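Octenoyl-coa reductase/carboxylase (Streptomyces sp., PDB 4A0S) probably catalyses the NADPH-dependent reductive carboxylation of 2-octenoyl-CoA, supplying an unusual extender unit for cinnabaramide polyketide biosynthesis. Local coordinates at residues A[323-335]-A[346-360]. Residues are numbered along the deposited sequence; the frame is centred on the assembly and turned at random.
Sequences VIVARRGGTVVTC and DNRYLWMKLKKIVGS. With CO8 (octanoyl-coenzyme A), chain L.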
loop_
_atom_site.group_PDB
_atom_site.type_symbol
_atom_site.label_atom_id
_atom_site.label_comp_id
_atom_site.label_asym_id
_atom_site.label_seq_id
_atom_site.Cartn_x
_atom_site.Cartn_y
_atom_site.Cartn_z
ATOM N N VAL A 323 21.131 -7.616 -0.584
ATOM C CA VAL A 323 20.488 -7.471 -1.887
ATOM C C VAL A 323 20.410 -8.804 -2.629
ATOM O O VAL A 323 19.394 -9.131 -3.240
ATOM C CB VAL A 323 21.195 -6.405 -2.768
ATOM C CG1 VAL A 323 20.636 -6.424 -4.161
ATOM C CG2 VAL A 323 20.983 -5.040 -2.182
ATOM N N ILE A 324 21.472 -9.586 -2.556
ATOM C CA ILE A 324 21.505 -10.843 -3.298
ATOM C C ILE A 324 20.571 -11.877 -2.683
ATOM O O ILE A 324 19.819 -12.556 -3.392
ATOM C CB ILE A 324 22.939 -11.396 -3.394
ATOM C CG1 ILE A 324 23.772 -10.472 -4.294
ATOM C CG2 ILE A 324 22.922 -12.835 -3.955
ATOM C CD1 ILE A 324 25.248 -10.644 -4.136
ATOM N N VAL A 325 20.605 -11.954 -1.357
ATOM C CA VAL A 325 19.928 -13.013 -0.618
ATOM C C VAL A 325 18.405 -12.883 -0.591
ATOM O O VAL A 325 17.705 -13.881 -0.558
ATOM C CB VAL A 325 20.500 -13.125 0.801
ATOM C CG1 VAL A 325 19.934 -12.037 1.716
ATOM C CG2 VAL A 325 20.274 -14.483 1.354
ATOM N N ALA A 326 17.897 -11.659 -0.622
ATOM C CA ALA A 326 16.461 -11.459 -0.554
ATOM C C ALA A 326 15.771 -12.160 -1.718
ATOM O O ALA A 326 16.273 -12.146 -2.827
ATOM C CB ALA A 326 16.137 -9.983 -0.526
ATOM N N ARG A 327 14.641 -12.813 -1.450
ATOM C CA ARG A 327 13.839 -13.410 -2.518
ATOM C C ARG A 327 13.509 -12.400 -3.606
ATOM O O ARG A 327 13.612 -11.192 -3.397
ATOM C CB ARG A 327 12.528 -13.965 -1.968
ATOM C CG ARG A 327 11.505 -12.889 -1.574
ATOM C CD ARG A 327 10.141 -13.524 -1.542
ATOM N NE ARG A 327 9.143 -12.710 -0.863
ATOM C CZ ARG A 327 8.385 -11.782 -1.440
ATOM N NH1 ARG A 327 8.514 -11.473 -2.728
ATOM N NH2 ARG A 327 7.489 -11.145 -0.707
ATOM N N ARG A 328 13.116 -12.915 -4.773
ATOM C CA ARG A 328 12.485 -12.114 -5.800
ATOM C C ARG A 328 11.363 -11.360 -5.150
ATOM O O ARG A 328 10.524 -11.960 -4.465
ATOM C CB ARG A 328 11.835 -13.008 -6.840
ATOM C CG ARG A 328 12.635 -13.276 -8.039
ATOM C CD ARG A 328 11.801 -14.082 -9.032
ATOM N NE ARG A 328 11.040 -13.261 -9.979
ATOM C CZ ARG A 328 11.558 -12.678 -11.061
ATOM N NH1 ARG A 328 12.863 -12.784 -11.316
ATOM N NH2 ARG A 328 10.778 -11.983 -11.879
ATOM N N GLY A 329 11.337 -10.054 -5.366
ATOM C CA GLY A 329 10.289 -9.232 -4.797
ATOM C C GLY A 329 10.493 -8.943 -3.338
ATOM O O GLY A 329 9.641 -8.337 -2.721
ATOM N N GLY A 330 11.626 -9.385 -2.792
ATOM C CA GLY A 330 11.951 -9.188 -1.388
ATOM C C GLY A 330 12.341 -7.757 -1.066
ATOM O O GLY A 330 12.512 -6.928 -1.949
ATOM N N THR A 331 12.491 -7.490 0.218
ATOM C CA THR A 331 12.798 -6.158 0.702
ATOM C C THR A 331 13.998 -6.223 1.620
ATOM O O THR A 331 14.031 -7.011 2.552
ATOM C CB THR A 331 11.601 -5.577 1.459
ATOM O OG1 THR A 331 10.486 -5.479 0.563
ATOM C CG2 THR A 331 11.932 -4.182 2.012
ATOM N N VAL A 332 15.008 -5.434 1.291
ATOM C CA VAL A 332 16.070 -5.155 2.212
ATOM C C VAL A 332 15.627 -3.869 2.906
ATOM O O VAL A 332 15.439 -2.848 2.257
ATOM C CB VAL A 332 17.401 -4.921 1.489
ATOM C CG1 VAL A 332 18.478 -4.565 2.506
ATOM C CG2 VAL A 332 17.790 -6.137 0.678
ATOM N N VAL A 333 15.420 -3.937 4.206
ATOM C CA VAL A 333 15.071 -2.751 4.958
ATOM C C VAL A 333 16.282 -2.397 5.793
ATOM O O VAL A 333 16.827 -3.251 6.488
ATOM C CB VAL A 333 13.771 -2.923 5.788
ATOM C CG1 VAL A 333 13.871 -4.099 6.795
ATOM C CG2 VAL A 333 13.377 -1.611 6.473
ATOM N N THR A 334 16.725 -1.148 5.689
ATOM C CA THR A 334 17.961 -0.742 6.339
ATOM C C THR A 334 17.775 0.526 7.146
ATOM O O THR A 334 17.107 1.464 6.691
ATOM C CB THR A 334 19.098 -0.501 5.318
ATOM O OG1 THR A 334 20.264 -0.038 6.012
ATOM C CG2 THR A 334 18.680 0.525 4.256
ATOM N N CYS A 335 18.379 0.552 8.328
ATOM C CA CYS A 335 18.317 1.740 9.181
ATOM C C CYS A 335 19.690 2.151 9.648
ATOM O O CYS A 335 19.834 2.970 10.562
ATOM C CB CYS A 335 17.458 1.460 10.410
ATOM S SG CYS A 335 18.172 0.238 11.541
ATOM N N ASP A 346 25.057 -5.131 -6.298
ATOM C CA ASP A 346 24.848 -5.450 -7.686
ATOM C C ASP A 346 23.373 -5.177 -7.981
ATOM O O ASP A 346 22.481 -5.849 -7.463
ATOM C CB ASP A 346 25.217 -6.916 -7.915
ATOM C CG ASP A 346 25.187 -7.317 -9.375
ATOM O OD1 ASP A 346 24.398 -6.759 -10.163
ATOM O OD2 ASP A 346 25.962 -8.225 -9.726
ATOM N N ASN A 347 23.132 -4.170 -8.802
ATOM C CA ASN A 347 21.770 -3.735 -9.074
ATOM C C ASN A 347 20.984 -4.735 -9.891
ATOM O O ASN A 347 19.759 -4.708 -9.890
ATOM C CB ASN A 347 21.740 -2.371 -9.759
ATOM C CG ASN A 347 20.340 -1.752 -9.752
ATOM O OD1 ASN A 347 19.643 -1.760 -8.729
ATOM N ND2 ASN A 347 19.923 -1.229 -10.893
ATOM N N ARG A 348 21.678 -5.628 -10.577
ATOM C CA ARG A 348 20.985 -6.675 -11.311
ATOM C C ARG A 348 20.076 -7.468 -10.382
ATOM O O ARG A 348 18.933 -7.744 -10.715
ATOM C CB ARG A 348 21.959 -7.595 -12.033
ATOM C CG ARG A 348 22.594 -6.922 -13.230
ATOM C CD ARG A 348 23.683 -7.785 -13.801
ATOM N NE ARG A 348 24.554 -8.300 -12.743
ATOM C CZ ARG A 348 25.392 -9.322 -12.893
ATOM N NH1 ARG A 348 25.483 -9.943 -14.061
ATOM N NH2 ARG A 348 26.136 -9.725 -11.868
ATOM N N TYR A 349 20.574 -7.789 -9.199
ATOM C CA TYR A 349 19.762 -8.514 -8.235
ATOM C C TYR A 349 18.589 -7.674 -7.773
ATOM O O TYR A 349 17.516 -8.202 -7.493
ATOM C CB TYR A 349 20.623 -9.031 -7.082
ATOM C CG TYR A 349 21.586 -10.069 -7.590
ATOM C CD1 TYR A 349 21.200 -11.394 -7.722
ATOM C CD2 TYR A 349 22.871 -9.707 -8.013
ATOM C CE1 TYR A 349 22.077 -12.353 -8.227
ATOM C CE2 TYR A 349 23.750 -10.646 -8.518
ATOM C CZ TYR A 349 23.350 -11.970 -8.621
ATOM O OH TYR A 349 24.221 -12.900 -9.119
ATOM N N LEU A 350 18.765 -6.363 -7.754
ATOM C CA LEU A 350 17.685 -5.512 -7.314
ATOM C C LEU A 350 16.572 -5.399 -8.356
ATOM O O LEU A 350 15.416 -5.707 -8.064
ATOM C CB LEU A 350 18.194 -4.129 -6.948
ATOM C CG LEU A 350 17.145 -3.385 -6.130
ATOM C CD1 LEU A 350 17.158 -3.934 -4.704
ATOM C CD2 LEU A 350 17.495 -1.943 -6.127
ATOM N N TRP A 351 16.906 -4.950 -9.561
ATOM C CA TRP A 351 15.856 -4.697 -10.546
ATOM C C TRP A 351 15.369 -5.976 -11.219
ATOM O O TRP A 351 14.172 -6.154 -11.412
ATOM C CB TRP A 351 16.281 -3.655 -11.580
ATOM C CG TRP A 351 16.743 -4.225 -12.896
ATOM C CD1 TRP A 351 15.966 -4.830 -13.858
ATOM C CD2 TRP A 351 18.075 -4.235 -13.400
ATOM N NE1 TRP A 351 16.742 -5.228 -14.914
ATOM C CE2 TRP A 351 18.039 -4.866 -14.667
ATOM C CE3 TRP A 351 19.301 -3.761 -12.914
ATOM C CZ2 TRP A 351 19.182 -5.039 -15.445
ATOM C CZ3 TRP A 351 20.432 -3.927 -13.697
ATOM C CH2 TRP A 351 20.366 -4.569 -14.944
ATOM N N MET A 352 16.288 -6.874 -11.561
ATOM C CA MET A 352 15.890 -8.085 -12.280
ATOM C C MET A 352 14.958 -8.941 -11.439
ATOM O O MET A 352 14.076 -9.616 -11.954
ATOM C CB MET A 352 17.107 -8.913 -12.670
ATOM C CG MET A 352 17.850 -8.389 -13.862
ATOM S SD MET A 352 16.921 -8.673 -15.390
ATOM C CE MET A 352 17.020 -10.457 -15.607
ATOM N N LYS A 353 15.165 -8.913 -10.140
ATOM C CA LYS A 353 14.344 -9.711 -9.255
ATOM C C LYS A 353 13.337 -8.845 -8.507
ATOM O O LYS A 353 12.666 -9.304 -7.588
ATOM C CB LYS A 353 15.246 -10.563 -8.367
ATOM C CG LYS A 353 15.753 -11.765 -9.175
ATOM C CD LYS A 353 17.126 -12.238 -8.769
ATOM C CE LYS A 353 17.597 -13.336 -9.705
ATOM N NZ LYS A 353 19.080 -13.443 -9.687
ATOM N N LEU A 354 13.219 -7.598 -8.963
ATOM C CA LEU A 354 12.215 -6.645 -8.476
ATOM C C LEU A 354 12.219 -6.562 -6.961
ATOM O O LEU A 354 11.165 -6.579 -6.318
ATOM C CB LEU A 354 10.815 -7.007 -8.987
ATOM C CG LEU A 354 10.684 -7.090 -10.501
ATOM C CD1 LEU A 354 10.851 -8.537 -10.979
ATOM C CD2 LEU A 354 9.349 -6.523 -10.948
ATOM N N LYS A 355 13.414 -6.493 -6.400
ATOM C CA LYS A 355 13.583 -6.326 -4.963
ATOM C C LYS A 355 13.493 -4.845 -4.588
ATOM O O LYS A 355 13.640 -3.968 -5.436
ATOM C CB LYS A 355 14.927 -6.893 -4.523
ATOM C CG LYS A 355 15.164 -8.309 -5.030
ATOM C CD LYS A 355 16.375 -8.926 -4.373
ATOM C CE LYS A 355 16.749 -10.247 -5.044
ATOM N NZ LYS A 355 17.927 -10.852 -4.351
ATOM N N LYS A 356 13.272 -4.586 -3.309
ATOM C CA LYS A 356 13.202 -3.230 -2.810
ATOM C C LYS A 356 14.206 -3.061 -1.696
ATOM O O LYS A 356 14.452 -3.980 -0.918
ATOM C CB LYS A 356 11.824 -2.936 -2.230
ATOM C CG LYS A 356 10.675 -3.073 -3.182
ATOM C CD LYS A 356 9.405 -2.465 -2.558
ATOM C CE LYS A 356 8.627 -3.459 -1.672
ATOM N NZ LYS A 356 8.977 -3.354 -0.207
ATOM N N ILE A 357 14.754 -1.861 -1.612
ATOM C CA ILE A 357 15.524 -1.462 -0.466
ATOM C C ILE A 357 14.760 -0.335 0.181
ATOM O O ILE A 357 14.538 0.708 -0.431
ATOM C CB ILE A 357 16.917 -0.945 -0.827
ATOM C CG1 ILE A 357 17.706 -1.975 -1.623
ATOM C CG2 ILE A 357 17.672 -0.576 0.455
ATOM C CD1 ILE A 357 18.786 -1.349 -2.503
ATOM N N VAL A 358 14.359 -0.557 1.419
ATOM C CA VAL A 358 13.607 0.430 2.149
ATOM C C VAL A 358 14.504 1.025 3.220
ATOM O O VAL A 358 14.958 0.328 4.115
ATOM C CB VAL A 358 12.325 -0.163 2.750
ATOM C CG1 VAL A 358 11.560 0.915 3.536
ATOM C CG2 VAL A 358 11.459 -0.759 1.627
ATOM N N GLY A 359 14.784 2.313 3.070
ATOM C CA GLY A 359 15.555 3.049 4.054
ATOM C C GLY A 359 14.573 3.348 5.157
ATOM O O GLY A 359 13.453 3.775 4.893
ATOM N N SER A 360 14.955 3.055 6.388
ATOM C CA SER A 360 14.088 3.309 7.510
ATOM C C SER A 360 14.849 3.981 8.640
ATOM O O SER A 360 16.038 3.776 8.796
ATOM C CB SER A 360 13.463 2.017 8.001
ATOM O OG SER A 360 12.419 2.315 8.902
HETATM N N1A CO8 L . 29.646 -17.928 -21.520
HETATM C C2A CO8 L . 28.876 -18.928 -21.100
HETATM N N3A CO8 L . 28.281 -18.896 -19.910
HETATM C C4A CO8 L . 28.449 -17.840 -19.090
HETATM C C5A CO8 L . 29.249 -16.778 -19.497
HETATM C C6A CO8 L . 29.858 -16.842 -20.750
HETATM N N6A CO8 L . 30.630 -15.848 -21.188
HETATM N N7A CO8 L . 29.250 -15.875 -18.519
HETATM C C8A CO8 L . 28.484 -16.346 -17.535
HETATM N N9A CO8 L . 27.996 -17.548 -17.871
HETATM C C1B CO8 L . 27.073 -18.401 -17.036
HETATM C C2B CO8 L . 27.687 -19.048 -15.784
HETATM O O2B CO8 L . 27.181 -20.385 -15.644
HETATM C C3B CO8 L . 27.187 -18.158 -14.643
HETATM O O3B CO8 L . 26.979 -18.923 -13.452
HETATM P P3B CO8 L . 27.828 -18.609 -12.111
HETATM O O7A CO8 L . 29.381 -18.707 -12.571
HETATM O O8A CO8 L . 27.550 -17.054 -11.755
HETATM O O9A CO8 L . 27.463 -19.534 -11.012
HETATM C C4B CO8 L . 25.828 -17.708 -15.146
HETATM O O4B CO8 L . 26.018 -17.494 -16.567
HETATM C C5B CO8 L . 25.388 -16.428 -14.394
HETATM O O5B CO8 L . 24.002 -16.093 -14.657
HETATM P P1A CO8 L . 22.756 -16.837 -13.888
HETATM O O1A CO8 L . 21.418 -16.015 -14.332
HETATM O O2A CO8 L . 22.667 -18.289 -14.201
HETATM O O3A CO8 L . 22.951 -16.619 -12.272
HETATM P P2A CO8 L . 22.063 -15.592 -11.354
HETATM O O4A CO8 L . 22.923 -15.449 -10.000
HETATM O O5A CO8 L . 20.643 -15.991 -11.091
HETATM O O6A CO8 L . 22.167 -14.139 -12.055
HETATM C CBP CO8 L . 21.367 -12.047 -13.006
HETATM C CCP CO8 L . 21.034 -13.263 -12.138
HETATM C CDP CO8 L . 22.505 -11.282 -12.313
HETATM C CEP CO8 L . 20.106 -11.172 -13.086
HETATM C CAP CO8 L . 21.812 -12.560 -14.407
HETATM O OAP CO8 L . 20.843 -13.491 -14.928
HETATM C C9P CO8 L . 21.955 -11.423 -15.423
HETATM O O9P CO8 L . 22.891 -10.615 -15.368
HETATM N N8P CO8 L . 20.972 -11.412 -16.324
HETATM C C7P CO8 L . 20.845 -10.400 -17.368
HETATM C C6P CO8 L . 20.404 -9.093 -16.703
HETATM C C5P CO8 L . 20.924 -7.925 -17.535
HETATM O O5P CO8 L . 22.061 -7.478 -17.366
HETATM N N4P CO8 L . 20.082 -7.475 -18.464
HETATM C C3P CO8 L . 18.733 -8.029 -18.658
HETATM C C2P CO8 L . 17.965 -7.077 -19.557
HETATM S S1P CO8 L . 17.279 -5.631 -18.650
HETATM C "C1'" CO8 L . 16.189 -5.179 -19.903
HETATM O "O1'" CO8 L . 16.616 -4.524 -20.860
HETATM C "C2'" CO8 L . 14.876 -5.632 -19.811
HETATM C "C3'" CO8 L . 13.921 -5.322 -20.774
HETATM C "C4'" CO8 L . 12.580 -5.716 -20.674
HETATM C "C5'" CO8 L . 12.235 -6.661 -19.517
HETATM C "C6'" CO8 L . 10.820 -7.237 -19.703
HETATM C "C7'" CO8 L . 10.668 -8.393 -18.728
HETATM C "C8'" CO8 L . 9.251 -8.936 -18.792
HETATM O O HOH W 1 14.310 -11.831 -13.531
#
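Parallel strands 331-334 and 356-359, the last two of the six-stranded Rossmann sheet, pair in register from Thr331 with Lys356 to Thr334 with Gly359. Their ladder includes Val358 N to Val332 O (2.7 Å) and Thr334 N to Val358 O (2.8 Å). On one face CG2 of Thr331 presses on CG2 of Val358, a tight 3.5 Å, while OG1 of Thr331 accepts from the bent Lys356 chain at NZ (2.7 Å). Just before the ladder, the Lys355 chain, extended beyond CG, reaches the C-terminal end of helix 316-325, and its buried NZ donates to Val323 O (2.5 Å) and Ala326 O, both in the carbonyl plane. Tyr349 is sandwiched: CG1 of Ile324 makes a CH-pi contact over one face, 4.1 Å from the centroid, and the octanoyl-CoA methyl CDP lies over the other, with OH donating to phosphate oxygen O4A (3.0 Å). CDP also sits over the centre of the Arg348 guanidinium, which grips Asp346 side-on, NE to OD1 and NH2 to OD2 (2.6 Å). With an alanine at Arg348, the Asp346 carboxylate would probably lose its countercharge, and the ligand the flat group over CDP and the weak NH1 to O9P bond. Strand 356-359 also pairs antiparallel with a strand of a neighbouring subunit, so the sheet runs on across the interface. The lysine ammonium thus ties down carbonyls at a helix end, probably offsetting their partial negative charge, while the adjoining helix 347-352 offers aromatic and cationic groups to the coenzyme A arm.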